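Local coordinates for protein lovastatin nonaketide synthase, polyketide synthase component (Aspergillus terreus, PDB 7CPX) that builds the nonaketide core of lovastatin from malonyl-CoA as a multidomain iterative polyketide synthase, working together with its partner enzyme lovC, at residues E490-F495 / K923-Y928. The protein carries 2 engineered substitutions. Numbering follows the deposited sequence.
Sequences EEMLQF and KLLPAY
Phe495 lays one face of its ring over CD of Pro926, which sits 4.1 Å from Phe495 CG, offset toward the rim. Its CG lies anti to the backbone N (chi1 164°), which sends the ring outward from the helix to the loop. There the far rim meets the chain just before the proline: Phe495 CE2 packs obliquely on Leu925 CD2 at 3.8 Å, while CE1 lies near the carbonyl and CB of Leu924. Met492 reaches the same proline one turn earlier. Bent at both chi2 and chi3, its chain brings CE to 3.5 Å from Pro926 CD, the two side chains crossing at about a right angle. On another side of the proline, the carboxylate end of Glu491 slides past, its CD 4.0 Å from Pro926 CB. Pro926 is thus touched by three side chains of one helix, and the contact is held by packing. The loop follows the acyltransferase region and runs back over the ketosynthase side, where Lys923 NZ hydrogen-bonds Val14, Asn112 and Thr265 backbone oxygens, consistent with a post-acyltransferase linker. Leu507 of helix 504-513 touches both Phe495 and Leu925, while Met492 also rests on strand 475-479 and helix 529-542.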
ATOM      1  N   GLU A 490     -10.161  50.939  -8.095  1.00120.07           N
ATOM      2  CA  GLU A 490     -10.160  50.574  -9.509  1.00120.07           C
ATOM      3  C   GLU A 490     -11.552  50.146  -9.964  1.00120.07           C
ATOM      4  O   GLU A 490     -12.045  50.587 -11.011  1.00120.07           O
ATOM      5  CB  GLU A 490      -9.152  49.450  -9.756  1.00120.07           C
ATOM      6  CG  GLU A 490      -7.701  49.838  -9.535  1.00120.07           C
ATOM      7  CD  GLU A 490      -7.124  50.624 -10.695  1.00120.07           C
ATOM      8  OE1 GLU A 490      -7.910  51.168 -11.498  1.00120.07           O
ATOM      9  OE2 GLU A 490      -5.881  50.690 -10.809  1.00120.07           O
ATOM     10  N   GLU A 491     -12.200  49.281  -9.180  1.00118.62           N
ATOM     11  CA  GLU A 491     -13.518  48.782  -9.553  1.00118.62           C
ATOM     12  C   GLU A 491     -14.548  49.902  -9.558  1.00118.62           C
ATOM     13  O   GLU A 491     -15.439  49.924 -10.409  1.00118.62           O
ATOM     14  CB  GLU A 491     -13.947  47.666  -8.602  1.00118.62           C
ATOM     15  CG  GLU A 491     -14.051  46.296  -9.253  1.00118.62           C
ATOM     16  CD  GLU A 491     -15.191  46.200 -10.250  1.00118.62           C
ATOM     17  OE1 GLU A 491     -15.558  47.236 -10.844  1.00118.62           O
ATOM     18  OE2 GLU A 491     -15.725  45.086 -10.435  1.00118.62           O
ATOM     19  N   MET A 492     -14.448  50.835  -8.612  1.00120.20           N
ATOM     20  CA  MET A 492     -15.382  51.952  -8.575  1.00120.20           C
ATOM     21  C   MET A 492     -15.166  52.885  -9.757  1.00120.20           C
ATOM     22  O   MET A 492     -16.127  53.429 -10.308  1.00120.20           O
ATOM     23  CB  MET A 492     -15.236  52.713  -7.258  1.00120.20           C
ATOM     24  CG  MET A 492     -16.226  53.854  -7.086  1.00120.20           C
ATOM     25  SD  MET A 492     -17.947  53.325  -7.177  1.00120.20           S
ATOM     26  CE  MET A 492     -18.027  52.190  -5.796  1.00120.20           C
ATOM     27  N   LEU A 493     -13.911  53.090 -10.158  1.00125.23           N
ATOM     28  CA  LEU A 493     -13.643  53.876 -11.356  1.00125.23           C
ATOM     29  C   LEU A 493     -14.259  53.215 -12.582  1.00125.23           C
ATOM     30  O   LEU A 493     -14.910  53.875 -13.404  1.00125.23           O
ATOM     31  CB  LEU A 493     -12.135  54.048 -11.535  1.00125.23           C
ATOM     32  CG  LEU A 493     -11.674  54.793 -12.788  1.00125.23           C
ATOM     33  CD1 LEU A 493     -12.149  56.236 -12.764  1.00125.23           C
ATOM     34  CD2 LEU A 493     -10.164  54.724 -12.907  1.00125.23           C
ATOM     35  N   GLN A 494     -14.075  51.899 -12.714  1.00122.67           N
ATOM     36  CA  GLN A 494     -14.671  51.185 -13.837  1.00122.67           C
ATOM     37  C   GLN A 494     -16.192  51.242 -13.788  1.00122.67           C
ATOM     38  O   GLN A 494     -16.844  51.357 -14.829  1.00122.67           O
ATOM     39  CB  GLN A 494     -14.198  49.731 -13.849  1.00122.67           C
ATOM     40  CG  GLN A 494     -12.701  49.571 -14.046  1.00122.67           C
ATOM     41  CD  GLN A 494     -12.259  48.121 -13.996  1.00122.67           C
ATOM     42  OE1 GLN A 494     -12.898  47.246 -14.579  1.00122.67           O
ATOM     43  NE2 GLN A 494     -11.165  47.860 -13.291  1.00122.67           N
ATOM     44  N   PHE A 495     -16.768  51.154 -12.590  1.00120.27           N
ATOM     45  CA  PHE A 495     -18.217  51.228 -12.430  1.00120.27           C
ATOM     46  C   PHE A 495     -18.746  52.600 -12.826  1.00120.27           C
ATOM     47  O   PHE A 495     -19.777  52.706 -13.501  1.00120.27           O
ATOM     48  CB  PHE A 495     -18.572  50.893 -10.981  1.00120.27           C
ATOM     49  CG  PHE A 495     -19.961  51.286 -10.579  1.00120.27           C
ATOM     50  CD1 PHE A 495     -21.037  50.468 -10.865  1.00120.27           C
ATOM     51  CD2 PHE A 495     -20.185  52.463  -9.889  1.00120.27           C
ATOM     52  CE1 PHE A 495     -22.313  50.825 -10.485  1.00120.27           C
ATOM     53  CE2 PHE A 495     -21.458  52.825  -9.506  1.00120.27           C
ATOM     54  CZ  PHE A 495     -22.524  52.004  -9.801  1.00120.27           C
ATOM     55  N   LYS A 923     -26.990  48.205  -4.252  1.00 97.48           N
ATOM     56  CA  LYS A 923     -27.231  47.054  -5.115  1.00 97.48           C
ATOM     57  C   LYS A 923     -26.303  47.079  -6.323  1.00 97.48           C
ATOM     58  O   LYS A 923     -25.660  46.075  -6.650  1.00 97.48           O
ATOM     59  CB  LYS A 923     -28.690  47.042  -5.571  1.00 97.48           C
ATOM     60  CG  LYS A 923     -29.697  46.893  -4.451  1.00 97.48           C
ATOM     61  CD  LYS A 923     -29.691  45.488  -3.887  1.00 97.48           C
ATOM     62  CE  LYS A 923     -30.850  45.274  -2.937  1.00 97.48           C
ATOM     63  NZ  LYS A 923     -30.797  46.199  -1.772  1.00 97.48           N
ATOM     64  N   LEU A 924     -26.220  48.223  -6.996  1.00109.44           N
ATOM     65  CA  LEU A 924     -25.434  48.352  -8.213  1.00109.44           C
ATOM     66  C   LEU A 924     -23.956  48.592  -7.948  1.00109.44           C
ATOM     67  O   LEU A 924     -23.148  48.447  -8.870  1.00109.44           O
ATOM     68  CB  LEU A 924     -25.984  49.495  -9.072  1.00109.44           C
ATOM     69  CG  LEU A 924     -27.494  49.463  -9.316  1.00109.44           C
ATOM     70  CD1 LEU A 924     -27.912  50.599 -10.232  1.00109.44           C
ATOM     71  CD2 LEU A 924     -27.922  48.121  -9.892  1.00109.44           C
ATOM     72  N   LEU A 925     -23.583  48.951  -6.723  1.00112.15           N
ATOM     73  CA  LEU A 925     -22.183  49.195  -6.427  1.00112.15           C
ATOM     74  C   LEU A 925     -21.389  47.894  -6.534  1.00112.15           C
ATOM     75  O   LEU A 925     -21.912  46.813  -6.253  1.00112.15           O
ATOM     76  CB  LEU A 925     -22.021  49.788  -5.031  1.00112.15           C
ATOM     77  CG  LEU A 925     -22.691  51.142  -4.788  1.00112.15           C
ATOM     78  CD1 LEU A 925     -22.380  51.644  -3.390  1.00112.15           C
ATOM     79  CD2 LEU A 925     -22.257  52.161  -5.827  1.00112.15           C
ATOM     80  N   PRO A 926     -20.125  47.971  -6.944  1.00110.95           N
ATOM     81  CA  PRO A 926     -19.333  46.745  -7.101  1.00110.95           C
ATOM     82  C   PRO A 926     -19.186  46.009  -5.780  1.00110.95           C
ATOM     83  O   PRO A 926     -19.073  46.619  -4.714  1.00110.95           O
ATOM     84  CB  PRO A 926     -17.985  47.258  -7.619  1.00110.95           C
ATOM     85  CG  PRO A 926     -17.907  48.660  -7.132  1.00110.95           C
ATOM     86  CD  PRO A 926     -19.313  49.179  -7.168  1.00110.95           C
ATOM     87  N   ALA A 927     -19.187  44.683  -5.861  1.00100.27           N
ATOM     88  CA  ALA A 927     -18.987  43.869  -4.676  1.00100.27           C
ATOM     89  C   ALA A 927     -17.565  44.043  -4.154  1.00100.27           C
ATOM     90  O   ALA A 927     -16.669  44.520  -4.856  1.00100.27           O
ATOM     91  CB  ALA A 927     -19.261  42.398  -4.981  1.00100.27           C
ATOM     92  N   TYR A 928     -17.368  43.654  -2.904  1.00 96.08           N
ATOM     93  CA  TYR A 928     -16.064  43.824  -2.285  1.00 96.08           C
ATOM     94  C   TYR A 928     -15.024  43.001  -3.039  1.00 96.08           C
ATOM     95  O   TYR A 928     -15.248  41.809  -3.292  1.00 96.08           O
ATOM     96  CB  TYR A 928     -16.107  43.407  -0.817  1.00 96.08           C
ATOM     97  CG  TYR A 928     -14.786  43.578  -0.103  1.00 96.08           C
ATOM     98  CD1 TYR A 928     -14.466  44.770   0.527  1.00 96.08           C
ATOM     99  CD2 TYR A 928     -13.859  42.549  -0.062  1.00 96.08           C
ATOM    100  CE1 TYR A 928     -13.262  44.932   1.177  1.00 96.08           C
ATOM    101  CE2 TYR A 928     -12.652  42.702   0.586  1.00 96.08           C
ATOM    102  CZ  TYR A 928     -12.357  43.895   1.204  1.00 96.08           C
ATOM    103  OH  TYR A 928     -11.153  44.046   1.852  1.00 96.08           O
TER